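Local coordinates for protein D-alanyl transferase DltD (Enterococcus faecium TX0133A04, PDB 6PFX) that probably transfers D-alanine to lipoteichoic acid in the cell wall of a Gram-positive bacterium, as a membrane-associated member of the DltD family, at residues Val278-Ala283 against Tyr375-Ala380; Asp140-Arg145 against Phe272-Leu277; Gly240-Phe245 against Phe342-Ile347; Ser52-Ser57 against Leu349-Trp354. All blocks are in the same frame, centred on the assembly; numbering follows the deposited sequence.

Contact 1 (Val278-Ala283 against Tyr375-Ala380); sequences VLDQLA and YHLDDA
Leu-377 lays its branched end against the helix 278-283, where both methyls and CG close round the small side chain of Ala-283; CD1 is 3.8 Å from Ala-283 CB. CD2 of the same leucine rests on the backbone carbonyl of Leu-279, one turn back along the helix. Tyr-375 packs on another flank of Ala-283, its ring carbon CD2 coming to 3.5 Å from Ala-283 CA. With CG anti to its carbonyl carbon (chi1 -58°), Tyr-375 brings the ring beside Ala-283, so that CD2 touches both CA and CB, and its OH reaches on to the carbonyl of Asn-287. The polar margin is bridged by solvent. Asp-280 OD2 and Asp-379 OD1 stand 4.3 Å apart, and two waters each donate to both oxygens; one of them lies 2.9 Å from Asp-280 OD2. These bridging waters probably ease the repulsion between the carboxylates, and Lys-284 forms a salt bridge with Asp-280 OD1. The contact thus ties the loop that follows helix 351-365 to helix 271-284: Phe-327 stacks on Tyr-375, strand 288-293 meets Leu-279 and Leu-282, and helix 138-147 approaches the two aspartates.

Contact 2 (Asp140-Arg145 against Phe272-Leu277); sequences DRYLAR and FSDFQL
Tyr-142 reaches across to helix 272-277 and donates its OH to Asp-274 OD1 at 2.8 Å, the one hydrogen bond between the segments. The hydroxyl meets OD1 from above the carboxylate plane, 36° out of it, with ring and carboxylate steeply inclined to each other. Because CG is anti to the backbone N (chi1 176°), the ring extends far enough to span helix axes whose closest approach is 10.3 Å. The same Asp-274 oxygen also takes a salt bridge from Arg-146, just beyond the first segment. Ser-273 CB packs against the hydroxyl end of the ring, 3.1 Å from Tyr-142 OH, while Ser-273 OG bonds instead to the Phe-381 carbonyl and to Gln-387. Apolar packing fills the other end, where Leu-277 CD1 meets the ring edge, 3.9 Å from Tyr-142 CD2, and also touches Leu-143 CD1 at 4.0 Å. Tyr-83 of helix 79-89 adjoins both leucines. The N-to-C directions of segments 140-145 and 272-277 make an angle of 131°, nearer antiparallel than parallel. A buried polar link of Tyr-142, Asp-274 and Arg-146 thus lies beside an apolar patch of Leu-143 and Leu-277, and the doubly gripped carboxylate oxygen is probably stabilised in its charged form.

Contact 3 (Gly240-Phe245 against Phe342-Ile347); sequences GLKNDF and FMEDTI
Phe-245 holds CG anti to its backbone N (chi1 -177°), which brings the ring under Asp-345 CB; Asp-345 sets its own CG between N and carbonyl carbon (chi1 53°), turning the carboxylate so that OD2 lies 3.5 Å from Phe-245 CD2 and CE2. The CH-pi contact, 3.4 Å from Asp-345 CB to the ring centroid, backs the aspartate of a probable Ser-His-Asp triad, consistent with the SGNH-hydrolase clan: Asp-345 OD2 accepts from His-348 ND1. Asp-345 OD1 closes an Asx turn by accepting from Ile-347 N at 2.9 Å, which helps fix the carboxylate. Thr-346 CG2 lies beside Leu-241 CD2, and that leucine methyl also packs on the Asp-345 backbone. The aliphatic part of Lys-242 runs alongside Glu-344 in the same direction, CD to CD 3.6 Å. Their charged ends part company: Lys-242 NZ bends to a salt bridge with Asp-244 OD1, and Glu-344 OE1 pairs with Arg-50. At the helix N-cap, Lys-242 N donates to Glu-344 O at 3.0 Å, nearly along the C=O axis (172°).

Contact 4 (Ser52-Ser57 against Leu349-Trp354); sequences SPFHPS and LGWKGW
A type I turn, Ser-52 to His-55, leads into helix 56-62 and packs on the first turn of helix 351-365, close to the probable triad of this SGNH-type fold. Phe-54 faces that helix: its ring carbon CD2 lies 3.8 Å from Trp-351 CB, and its CB rests 3.5 Å from Trp-351 O. Ser-52 CB adjoins Trp-351 CD1, while Ser-52 OG accepts from Phe-54 N in an ST turn. Farther along the segment, Pro-56 CD sits over the six-membered ring of Trp-354 in a CH-pi contact, 3.7 Å from its centroid and 19° off the normal. Leu-349 CD1 covers the opposite face, so the indole is sandwiched. His-55 caps helix 56-62 by accepting from Ser-57 N through ND1, and NE2 goes to the Leu-48 carbonyl; both ring nitrogens are thereby engaged, which fixes the imidazole's rotation. One water joins the two backbones, donating to Phe-54 O and to Trp-354 O, each at 2.8 Å.

The four contacts form two pairs on opposite sides of the chain's centre. Contacts 1 and 2 share helix 271-284 and touch through Gln-276, their centres 11 Å apart. Contacts 3 and 4, with centres 12 Å apart, meet where Phe-342 O probably accepts from Gly-350 N; one residue separates 342-347 from 349-354. Between the pairs, centres lie 30 to 34 Å apart. Along the chain, contacts 2 and 3 cross each other, both nested within the loop closed by contact 4; contact 1 follows contact 2 in series and crosses contacts 3 and 4. Helix 271-284 packs on strand 288-293 and segment 52-57 on strand 68-71, while contacts 3 and 4 lie on the side carrying the probable triad aspartate.

Contact 1 (Val278-Ala283 against Tyr375-Ala380)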
loop_
_atom_site.group_PDB
_atom_site.type_symbol
_atom_site.label_atom_id
_atom_site.label_comp_id
_atom_site.label_asym_id
_atom_site.label_seq_id
_atom_site.Cartn_x
_atom_site.Cartn_y
_atom_site.Cartn_z
ATOM N N VAL A 278 -8.184 -4.876 4.497
ATOM C CA VAL A 278 -8.046 -4.545 3.082
ATOM C C VAL A 278 -8.677 -5.618 2.208
ATOM O O VAL A 278 -9.425 -5.306 1.280
ATOM C CB VAL A 278 -6.557 -4.352 2.743
ATOM C CG1 VAL A 278 -6.338 -4.290 1.265
ATOM C CG2 VAL A 278 -5.993 -3.115 3.467
ATOM N N LEU A 279 -8.357 -6.891 2.460
ATOM C CA LEU A 279 -8.915 -7.986 1.666
ATOM C C LEU A 279 -10.435 -8.052 1.778
ATOM O O LEU A 279 -11.132 -8.305 0.785
ATOM C CB LEU A 279 -8.283 -9.301 2.116
ATOM C CG LEU A 279 -6.763 -9.396 1.965
ATOM C CD1 LEU A 279 -6.303 -10.836 2.222
ATOM C CD2 LEU A 279 -6.331 -8.922 0.580
ATOM N N ASP A 280 -10.963 -7.844 2.982
ATOM C CA ASP A 280 -12.407 -7.823 3.185
ATOM C C ASP A 280 -13.059 -6.795 2.273
ATOM O O ASP A 280 -14.044 -7.092 1.588
ATOM C CB ASP A 280 -12.654 -7.526 4.666
ATOM C CG ASP A 280 -14.097 -7.724 5.098
ATOM O OD1 ASP A 280 -14.889 -6.767 4.968
ATOM O OD2 ASP A 280 -14.422 -8.824 5.606
ATOM N N GLN A 281 -12.512 -5.584 2.235
ATOM C CA GLN A 281 -13.122 -4.530 1.437
ATOM C C GLN A 281 -12.911 -4.756 -0.056
ATOM O O GLN A 281 -13.818 -4.504 -0.851
ATOM C CB GLN A 281 -12.603 -3.166 1.888
ATOM C CG GLN A 281 -13.339 -1.977 1.294
ATOM C CD GLN A 281 -14.771 -1.838 1.798
ATOM O OE1 GLN A 281 -15.158 -2.459 2.778
ATOM N NE2 GLN A 281 -15.561 -1.022 1.113
ATOM N N LEU A 282 -11.728 -5.228 -0.460
ATOM C CA LEU A 282 -11.493 -5.523 -1.868
ATOM C C LEU A 282 -12.471 -6.575 -2.352
ATOM O O LEU A 282 -13.044 -6.456 -3.440
ATOM C CB LEU A 282 -10.055 -5.994 -2.070
ATOM C CG LEU A 282 -9.039 -4.876 -1.899
ATOM C CD1 LEU A 282 -7.658 -5.520 -1.751
ATOM C CD2 LEU A 282 -8.999 -3.949 -3.053
ATOM N N ALA A 283 -12.739 -7.576 -1.520
ATOM C CA ALA A 283 -13.649 -8.636 -1.925
ATOM C C ALA A 283 -15.078 -8.114 -1.999
ATOM O O ALA A 283 -15.804 -8.406 -2.957
ATOM C CB ALA A 283 -13.523 -9.815 -0.957
ATOM N N TYR A 375 -14.110 -14.676 -4.470
ATOM C CA TYR A 375 -13.519 -14.602 -3.148
ATOM C C TYR A 375 -14.294 -15.416 -2.129
ATOM O O TYR A 375 -15.528 -15.505 -2.178
ATOM C CB TYR A 375 -13.399 -13.148 -2.692
ATOM C CG TYR A 375 -12.575 -12.319 -3.651
ATOM C CD1 TYR A 375 -11.256 -12.664 -3.907
ATOM C CD2 TYR A 375 -13.103 -11.204 -4.302
ATOM C CE1 TYR A 375 -10.480 -11.933 -4.779
ATOM C CE2 TYR A 375 -12.331 -10.460 -5.176
ATOM C CZ TYR A 375 -11.023 -10.834 -5.413
ATOM O OH TYR A 375 -10.235 -10.112 -6.255
ATOM N N HIS A 376 -13.543 -16.001 -1.200
ATOM C CA HIS A 376 -14.083 -16.738 -0.061
ATOM C C HIS A 376 -13.375 -16.195 1.172
ATOM O O HIS A 376 -12.338 -16.729 1.575
ATOM C CB HIS A 376 -13.862 -18.222 -0.243
ATOM C CG HIS A 376 -14.665 -18.790 -1.363
ATOM N ND1 HIS A 376 -14.147 -18.994 -2.624
ATOM C CD2 HIS A 376 -15.970 -19.138 -1.429
ATOM C CE1 HIS A 376 -15.096 -19.468 -3.412
ATOM N NE2 HIS A 376 -16.211 -19.564 -2.711
ATOM N N LEU A 377 -13.927 -15.130 1.760
ATOM C CA LEU A 377 -13.296 -14.522 2.923
ATOM C C LEU A 377 -13.384 -15.431 4.147
ATOM O O LEU A 377 -14.383 -16.127 4.364
ATOM C CB LEU A 377 -13.915 -13.168 3.246
ATOM C CG LEU A 377 -13.695 -12.087 2.193
ATOM C CD1 LEU A 377 -14.599 -10.910 2.480
ATOM C CD2 LEU A 377 -12.234 -11.664 2.155
ATOM N N ASP A 378 -12.317 -15.430 4.943
ATOM C CA ASP A 378 -12.276 -16.162 6.200
ATOM C C ASP A 378 -11.904 -15.200 7.315
ATOM O O ASP A 378 -10.786 -14.673 7.345
ATOM C CB ASP A 378 -11.255 -17.290 6.139
ATOM C CG ASP A 378 -11.383 -18.251 7.301
ATOM O OD1 ASP A 378 -12.023 -17.922 8.331
ATOM O OD2 ASP A 378 -10.852 -19.365 7.169
ATOM N N ASP A 379 -12.824 -15.010 8.253
ATOM C CA ASP A 379 -12.599 -14.099 9.364
ATOM C C ASP A 379 -11.560 -14.615 10.354
ATOM O O ASP A 379 -11.101 -13.834 11.193
ATOM C CB ASP A 379 -13.944 -13.804 10.030
ATOM C CG ASP A 379 -14.907 -13.053 9.112
ATOM O OD1 ASP A 379 -14.483 -12.095 8.437
ATOM O OD2 ASP A 379 -16.105 -13.412 9.078
ATOM N N ALA A 380 -11.150 -15.886 10.269
ATOM C CA ALA A 380 -10.043 -16.355 11.094
ATOM C C ALA A 380 -8.796 -15.500 10.906
ATOM O O ALA A 380 -7.917 -15.480 11.775
ATOM C CB ALA A 380 -9.678 -17.804 10.748
HETATM O O HOH W 1 -12.820 -11.107 6.264
HETATM O O HOH W 2 -15.909 -9.363 7.871
#

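Contact 2 (Asp140-Arg145 against Phe272-Leu277)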
loop_
_atom_site.group_PDB
_atom_site.type_symbol
_atom_site.label_atom_id
_atom_site.label_comp_id
_atom_site.label_asym_id
_atom_site.label_seq_id
_atom_site.Cartn_x
_atom_site.Cartn_y
_atom_site.Cartn_z
ATOM N N ASP A 140 -15.710 -5.095 11.078
ATOM C CA ASP A 140 -16.017 -3.896 11.843
ATOM C C ASP A 140 -15.595 -4.055 13.296
ATOM O O ASP A 140 -15.106 -3.102 13.917
ATOM C CB ASP A 140 -17.524 -3.606 11.786
ATOM C CG ASP A 140 -18.027 -3.329 10.378
ATOM O OD1 ASP A 140 -17.372 -2.570 9.633
ATOM O OD2 ASP A 140 -19.112 -3.852 10.018
ATOM N N ARG A 141 -15.801 -5.253 13.861
ATOM C CA ARG A 141 -15.432 -5.494 15.248
ATOM C C ARG A 141 -13.924 -5.427 15.413
ATOM O O ARG A 141 -13.426 -4.860 16.391
ATOM C CB ARG A 141 -15.966 -6.844 15.718
ATOM C CG ARG A 141 -17.485 -6.959 15.685
ATOM C CD ARG A 141 -17.939 -8.283 16.287
ATOM N NE ARG A 141 -17.824 -8.268 17.740
ATOM C CZ ARG A 141 -18.088 -9.305 18.527
ATOM N NH1 ARG A 141 -18.475 -10.458 18.001
ATOM N NH2 ARG A 141 -17.957 -9.185 19.841
ATOM N N TYR A 142 -13.185 -5.981 14.447
ATOM C CA TYR A 142 -11.732 -5.944 14.514
ATOM C C TYR A 142 -11.227 -4.510 14.424
ATOM O O TYR A 142 -10.371 -4.087 15.208
ATOM C CB TYR A 142 -11.116 -6.808 13.406
ATOM C CG TYR A 142 -9.621 -6.698 13.389
ATOM C CD1 TYR A 142 -8.842 -7.395 14.304
ATOM C CD2 TYR A 142 -8.985 -5.862 12.487
ATOM C CE1 TYR A 142 -7.471 -7.268 14.313
ATOM C CE2 TYR A 142 -7.602 -5.725 12.488
ATOM C CZ TYR A 142 -6.856 -6.439 13.403
ATOM O OH TYR A 142 -5.486 -6.338 13.442
ATOM N N LEU A 143 -11.735 -3.746 13.456
ATOM C CA LEU A 143 -11.296 -2.364 13.327
ATOM C C LEU A 143 -11.594 -1.570 14.592
ATOM O O LEU A 143 -10.765 -0.767 15.033
ATOM C CB LEU A 143 -11.953 -1.716 12.118
ATOM C CG LEU A 143 -11.635 -0.239 11.911
ATOM C CD1 LEU A 143 -10.153 -0.045 11.716
ATOM C CD2 LEU A 143 -12.439 0.246 10.709
ATOM N N ALA A 144 -12.775 -1.762 15.189
ATOM C CA ALA A 144 -13.091 -1.033 16.413
ATOM C C ALA A 144 -12.114 -1.400 17.519
ATOM O O ALA A 144 -11.613 -0.527 18.235
ATOM C CB ALA A 144 -14.525 -1.316 16.859
ATOM N N ARG A 145 -11.797 -2.692 17.631
ATOM C CA ARG A 145 -10.826 -3.149 18.617
ATOM C C ARG A 145 -9.476 -2.488 18.395
ATOM O O ARG A 145 -8.812 -2.063 19.349
ATOM C CB ARG A 145 -10.678 -4.669 18.524
ATOM C CG ARG A 145 -11.778 -5.442 19.208
ATOM C CD ARG A 145 -11.336 -6.843 19.620
ATOM N NE ARG A 145 -10.834 -7.667 18.519
ATOM C CZ ARG A 145 -11.603 -8.278 17.619
ATOM N NH1 ARG A 145 -12.922 -8.146 17.664
ATOM N NH2 ARG A 145 -11.052 -9.019 16.667
ATOM N N PHE A 272 -0.965 -8.572 9.768
ATOM C CA PHE A 272 -1.651 -9.594 8.985
ATOM C C PHE A 272 -3.156 -9.431 9.104
ATOM O O PHE A 272 -3.894 -9.661 8.145
ATOM C CB PHE A 272 -1.234 -10.996 9.433
ATOM C CG PHE A 272 0.151 -11.372 8.994
ATOM C CD1 PHE A 272 0.398 -11.783 7.697
ATOM C CD2 PHE A 272 1.207 -11.282 9.874
ATOM C CE1 PHE A 272 1.665 -12.100 7.286
ATOM C CE2 PHE A 272 2.476 -11.604 9.465
ATOM C CZ PHE A 272 2.702 -12.013 8.169
ATOM N N SER A 273 -3.628 -9.040 10.287
ATOM C CA SER A 273 -5.055 -8.829 10.505
ATOM C C SER A 273 -5.512 -7.460 10.005
ATOM O O SER A 273 -6.628 -7.345 9.481
ATOM C CB SER A 273 -5.377 -9.092 11.973
ATOM O OG SER A 273 -5.083 -10.450 12.300
ATOM N N ASP A 274 -4.676 -6.416 10.123
ATOM C CA ASP A 274 -4.984 -5.155 9.453
ATOM C C ASP A 274 -5.094 -5.369 7.943
ATOM O O ASP A 274 -5.983 -4.814 7.287
ATOM C CB ASP A 274 -3.926 -4.083 9.749
ATOM C CG ASP A 274 -3.877 -3.658 11.217
ATOM O OD1 ASP A 274 -4.723 -4.071 12.032
ATOM O OD2 ASP A 274 -2.963 -2.882 11.562
ATOM N N PHE A 275 -4.196 -6.187 7.376
ATOM C CA PHE A 275 -4.242 -6.515 5.954
ATOM C C PHE A 275 -5.530 -7.246 5.606
ATOM O O PHE A 275 -6.104 -7.026 4.531
ATOM C CB PHE A 275 -3.002 -7.369 5.592
ATOM C CG PHE A 275 -2.877 -7.655 4.118
ATOM C CD1 PHE A 275 -2.620 -6.636 3.244
ATOM C CD2 PHE A 275 -2.987 -8.940 3.614
ATOM C CE1 PHE A 275 -2.524 -6.864 1.904
ATOM C CE2 PHE A 275 -2.883 -9.172 2.248
ATOM C CZ PHE A 275 -2.659 -8.132 1.398
ATOM N N GLN A 276 -6.034 -8.071 6.525
ATOM C CA GLN A 276 -7.307 -8.739 6.293
ATOM C C GLN A 276 -8.448 -7.747 6.091
ATOM O O GLN A 276 -9.396 -8.040 5.353
ATOM C CB GLN A 276 -7.634 -9.707 7.431
ATOM C CG GLN A 276 -8.889 -10.519 7.161
ATOM C CD GLN A 276 -8.837 -11.426 5.927
ATOM O OE1 GLN A 276 -7.773 -11.788 5.411
ATOM N NE2 GLN A 276 -10.010 -11.804 5.466
ATOM N N LEU A 277 -8.392 -6.585 6.749
ATOM C CA LEU A 277 -9.393 -5.556 6.501
ATOM C C LEU A 277 -9.377 -5.131 5.041
ATOM O O LEU A 277 -10.430 -5.010 4.407
ATOM C CB LEU A 277 -9.124 -4.340 7.383
ATOM C CG LEU A 277 -9.371 -4.481 8.877
ATOM C CD1 LEU A 277 -8.892 -3.253 9.624
ATOM C CD2 LEU A 277 -10.859 -4.627 9.105
#

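Contact 3 (Gly240-Phe245 against Phe342-Ile347)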
loop_
_atom_site.group_PDB
_atom_site.type_symbol
_atom_site.label_atom_id
_atom_site.label_comp_id
_atom_site.label_asym_id
_atom_site.label_seq_id
_atom_site.Cartn_x
_atom_site.Cartn_y
_atom_site.Cartn_z
ATOM N N GLY A 240 24.786 -1.212 -3.653
ATOM C CA GLY A 240 23.792 -0.973 -4.678
ATOM C C GLY A 240 22.727 0.024 -4.291
ATOM O O GLY A 240 21.643 0.018 -4.886
ATOM N N LEU A 241 23.005 0.888 -3.316
ATOM C CA LEU A 241 22.042 1.877 -2.846
ATOM C C LEU A 241 22.221 3.174 -3.624
ATOM O O LEU A 241 23.342 3.548 -3.982
ATOM C CB LEU A 241 22.227 2.165 -1.352
ATOM C CG LEU A 241 22.176 0.963 -0.419
ATOM C CD1 LEU A 241 22.594 1.336 1.005
ATOM C CD2 LEU A 241 20.785 0.362 -0.405
ATOM N N LYS A 242 21.115 3.857 -3.895
ATOM C CA LYS A 242 21.206 5.151 -4.558
ATOM C C LYS A 242 22.102 6.073 -3.741
ATOM O O LYS A 242 21.962 6.158 -2.516
ATOM C CB LYS A 242 19.808 5.748 -4.697
ATOM C CG LYS A 242 19.773 7.011 -5.506
ATOM C CD LYS A 242 18.373 7.309 -6.028
ATOM C CE LYS A 242 18.371 8.566 -6.867
ATOM N NZ LYS A 242 18.710 9.771 -6.072
ATOM N N ASN A 243 23.006 6.782 -4.429
ATOM C CA ASN A 243 24.017 7.599 -3.762
ATOM C C ASN A 243 23.437 8.508 -2.677
ATOM O O ASN A 243 23.942 8.526 -1.552
ATOM C CB ASN A 243 24.818 8.401 -4.793
ATOM C CG ASN A 243 25.736 7.525 -5.616
ATOM O OD1 ASN A 243 25.797 6.317 -5.416
ATOM N ND2 ASN A 243 26.455 8.135 -6.553
ATOM N N ASP A 244 22.390 9.287 -2.984
ATOM C CA ASP A 244 21.930 10.251 -1.981
ATOM C C ASP A 244 21.317 9.549 -0.773
ATOM O O ASP A 244 21.450 10.034 0.356
ATOM C CB ASP A 244 20.995 11.298 -2.595
ATOM C CG ASP A 244 19.699 10.712 -3.112
ATOM O OD1 ASP A 244 19.655 9.500 -3.386
ATOM O OD2 ASP A 244 18.718 11.475 -3.265
ATOM N N PHE A 245 20.683 8.395 -0.982
ATOM C CA PHE A 245 20.160 7.621 0.135
ATOM C C PHE A 245 21.296 7.141 1.023
ATOM O O PHE A 245 21.227 7.235 2.253
ATOM C CB PHE A 245 19.379 6.426 -0.400
ATOM C CG PHE A 245 18.735 5.587 0.668
ATOM C CD1 PHE A 245 19.450 4.607 1.331
ATOM C CD2 PHE A 245 17.410 5.781 1.011
ATOM C CE1 PHE A 245 18.845 3.829 2.300
ATOM C CE2 PHE A 245 16.808 5.004 1.979
ATOM C CZ PHE A 245 17.524 4.036 2.625
ATOM N N PHE A 342 17.276 -3.733 -8.741
ATOM C CA PHE A 342 15.853 -4.010 -8.565
ATOM C C PHE A 342 15.236 -3.012 -7.596
ATOM O O PHE A 342 14.145 -2.486 -7.848
ATOM C CB PHE A 342 15.637 -5.451 -8.062
ATOM C CG PHE A 342 14.293 -6.029 -8.415
ATOM C CD1 PHE A 342 14.101 -6.666 -9.626
ATOM C CD2 PHE A 342 13.229 -5.949 -7.543
ATOM C CE1 PHE A 342 12.878 -7.191 -9.975
ATOM C CE2 PHE A 342 12.000 -6.472 -7.891
ATOM C CZ PHE A 342 11.830 -7.099 -9.102
ATOM N N MET A 343 15.929 -2.736 -6.490
ATOM C CA MET A 343 15.517 -1.761 -5.495
ATOM C C MET A 343 16.393 -0.524 -5.617
ATOM O O MET A 343 17.567 -0.610 -5.989
ATOM C CB MET A 343 15.646 -2.335 -4.087
ATOM C CG MET A 343 15.044 -3.700 -3.966
ATOM S SD MET A 343 13.287 -3.673 -4.253
ATOM C CE MET A 343 12.738 -2.976 -2.709
ATOM N N GLU A 344 15.791 0.633 -5.333
ATOM C CA GLU A 344 16.515 1.897 -5.310
ATOM C C GLU A 344 17.364 2.014 -4.054
ATOM O O GLU A 344 18.431 2.632 -4.084
ATOM C CB GLU A 344 15.513 3.062 -5.391
ATOM C CG GLU A 344 16.176 4.422 -5.508
ATOM C CD GLU A 344 15.197 5.571 -5.621
ATOM O OE1 GLU A 344 15.097 6.384 -4.670
ATOM O OE2 GLU A 344 14.559 5.667 -6.685
ATOM N N ASP A 345 16.923 1.413 -2.957
ATOM C CA ASP A 345 17.609 1.532 -1.676
ATOM C C ASP A 345 17.304 0.283 -0.860
ATOM O O ASP A 345 17.220 -0.818 -1.413
ATOM C CB ASP A 345 17.192 2.828 -0.983
ATOM C CG ASP A 345 15.691 2.977 -0.873
ATOM O OD1 ASP A 345 15.020 1.952 -0.645
ATOM O OD2 ASP A 345 15.178 4.111 -1.035
ATOM N N THR A 346 17.148 0.428 0.447
ATOM C CA THR A 346 16.981 -0.738 1.300
ATOM C C THR A 346 15.560 -1.276 1.345
ATOM O O THR A 346 15.341 -2.373 1.870
ATOM C CB THR A 346 17.334 -0.368 2.733
ATOM O OG1 THR A 346 16.522 0.743 3.130
ATOM C CG2 THR A 346 18.779 0.023 2.839
ATOM N N ILE A 347 14.575 -0.545 0.856
ATOM C CA ILE A 347 13.235 -1.087 0.984
ATOM C C ILE A 347 12.359 -0.757 -0.211
ATOM O O ILE A 347 11.295 -1.362 -0.384
ATOM C CB ILE A 347 12.562 -0.619 2.293
ATOM C CG1 ILE A 347 12.521 0.911 2.344
ATOM C CG2 ILE A 347 13.277 -1.210 3.517
ATOM C CD1 ILE A 347 11.476 1.449 3.285
HETATM O O HOH W 3 20.141 -1.224 -6.399
#

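Contact 4 (Ser52-Ser57 against Leu349-Trp354)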
loop_
_atom_site.group_PDB
_atom_site.type_symbol
_atom_site.label_atom_id
_atom_site.label_comp_id
_atom_site.label_asym_id
_atom_site.label_seq_id
_atom_site.Cartn_x
_atom_site.Cartn_y
_atom_site.Cartn_z
ATOM N N SER A 52 11.079 7.590 -11.573
ATOM C CA SER A 52 12.180 7.325 -12.483
ATOM C C SER A 52 11.511 7.015 -13.817
ATOM O O SER A 52 10.273 6.960 -13.892
ATOM C CB SER A 52 12.983 6.119 -12.028
ATOM O OG SER A 52 12.291 4.914 -12.308
ATOM N N PRO A 53 12.274 6.772 -14.881
ATOM C CA PRO A 53 11.634 6.422 -16.160
ATOM C C PRO A 53 10.760 5.176 -16.093
ATOM O O PRO A 53 9.911 5.002 -16.979
ATOM C CB PRO A 53 12.823 6.248 -17.119
ATOM C CG PRO A 53 13.920 7.077 -16.505
ATOM C CD PRO A 53 13.735 6.930 -15.013
ATOM N N PHE A 54 10.903 4.337 -15.054
ATOM C CA PHE A 54 10.230 3.036 -14.964
ATOM C C PHE A 54 9.066 3.014 -13.990
ATOM O O PHE A 54 8.365 1.998 -13.903
ATOM C CB PHE A 54 11.264 1.949 -14.636
ATOM C CG PHE A 54 12.476 2.082 -15.484
ATOM C CD1 PHE A 54 12.446 1.688 -16.812
ATOM C CD2 PHE A 54 13.598 2.724 -15.002
ATOM C CE1 PHE A 54 13.532 1.885 -17.636
ATOM C CE2 PHE A 54 14.704 2.913 -15.822
ATOM C CZ PHE A 54 14.668 2.500 -17.138
ATOM N N HIS A 55 8.826 4.111 -13.296
ATOM C CA HIS A 55 7.688 4.236 -12.401
ATOM C C HIS A 55 6.374 4.082 -13.162
ATOM O O HIS A 55 6.272 4.492 -14.323
ATOM C CB HIS A 55 7.805 5.626 -11.776
ATOM C CG HIS A 55 6.747 5.944 -10.781
ATOM N ND1 HIS A 55 5.475 6.326 -11.145
ATOM C CD2 HIS A 55 6.775 5.964 -9.429
ATOM C CE1 HIS A 55 4.760 6.556 -10.061
ATOM N NE2 HIS A 55 5.523 6.336 -9.005
ATOM N N PRO A 56 5.353 3.477 -12.536
ATOM C CA PRO A 56 4.096 3.212 -13.258
ATOM C C PRO A 56 3.464 4.433 -13.902
ATOM O O PRO A 56 2.839 4.314 -14.963
ATOM C CB PRO A 56 3.171 2.627 -12.174
ATOM C CG PRO A 56 4.088 2.106 -11.114
ATOM C CD PRO A 56 5.345 2.940 -11.164
ATOM N N SER A 57 3.566 5.601 -13.272
ATOM C CA SER A 57 2.944 6.780 -13.855
ATOM C C SER A 57 3.703 7.252 -15.090
ATOM O O SER A 57 3.088 7.768 -16.031
ATOM C CB SER A 57 2.889 7.904 -12.823
ATOM O OG SER A 57 2.144 7.526 -11.672
ATOM N N LEU A 349 11.220 -0.184 -4.168
ATOM C CA LEU A 349 11.381 -0.579 -5.559
ATOM C C LEU A 349 12.077 0.515 -6.348
ATOM O O LEU A 349 11.839 1.709 -6.131
ATOM C CB LEU A 349 10.018 -0.843 -6.194
ATOM C CG LEU A 349 9.376 -2.185 -5.888
ATOM C CD1 LEU A 349 7.943 -2.137 -6.393
ATOM C CD2 LEU A 349 10.114 -3.332 -6.522
ATOM N N GLY A 350 12.927 0.096 -7.287
ATOM C CA GLY A 350 13.775 0.957 -8.079
ATOM C C GLY A 350 13.644 0.583 -9.553
ATOM O O GLY A 350 12.708 -0.017 -9.979
ATOM N N TRP A 351 14.703 0.939 -10.299
ATOM C CA TRP A 351 14.612 0.948 -11.763
ATOM C C TRP A 351 14.198 -0.412 -12.331
ATOM O O TRP A 351 13.196 -0.529 -13.051
ATOM C CB TRP A 351 15.954 1.409 -12.336
ATOM C CG TRP A 351 16.486 2.655 -11.663
ATOM C CD1 TRP A 351 16.234 3.948 -12.019
ATOM C CD2 TRP A 351 17.346 2.717 -10.510
ATOM N NE1 TRP A 351 16.872 4.811 -11.158
ATOM C CE2 TRP A 351 17.570 4.083 -10.231
ATOM C CE3 TRP A 351 17.942 1.751 -9.683
ATOM C CZ2 TRP A 351 18.377 4.508 -9.172
ATOM C CZ3 TRP A 351 18.751 2.174 -8.630
ATOM C CH2 TRP A 351 18.953 3.544 -8.383
ATOM N N LYS A 352 14.955 -1.456 -12.026
ATOM C CA LYS A 352 14.639 -2.766 -12.579
ATOM C C LYS A 352 13.394 -3.362 -11.940
ATOM O O LYS A 352 12.673 -4.130 -12.598
ATOM C CB LYS A 352 15.858 -3.669 -12.419
ATOM C CG LYS A 352 16.946 -3.343 -13.446
ATOM C CD LYS A 352 16.679 -3.989 -14.781
ATOM C CE LYS A 352 16.906 -5.491 -14.719
ATOM N NZ LYS A 352 16.235 -6.199 -15.843
ATOM N N GLY A 353 13.130 -3.012 -10.680
ATOM C CA GLY A 353 11.993 -3.575 -9.978
ATOM C C GLY A 353 10.678 -3.048 -10.508
ATOM O O GLY A 353 9.751 -3.816 -10.781
ATOM N N TRP A 354 10.583 -1.723 -10.674
ATOM C CA TRP A 354 9.408 -1.147 -11.318
ATOM C C TRP A 354 9.257 -1.651 -12.750
ATOM O O TRP A 354 8.137 -1.864 -13.220
ATOM C CB TRP A 354 9.446 0.383 -11.271
ATOM C CG TRP A 354 9.011 0.963 -9.957
ATOM C CD1 TRP A 354 9.729 1.807 -9.148
ATOM C CD2 TRP A 354 7.750 0.757 -9.297
ATOM N NE1 TRP A 354 8.990 2.136 -8.036
ATOM C CE2 TRP A 354 7.775 1.503 -8.101
ATOM C CE3 TRP A 354 6.597 0.023 -9.609
ATOM C CZ2 TRP A 354 6.699 1.527 -7.215
ATOM C CZ3 TRP A 354 5.532 0.051 -8.729
ATOM C CH2 TRP A 354 5.591 0.798 -7.548
HETATM O O HOH W 4 6.290 0.254 -13.294
#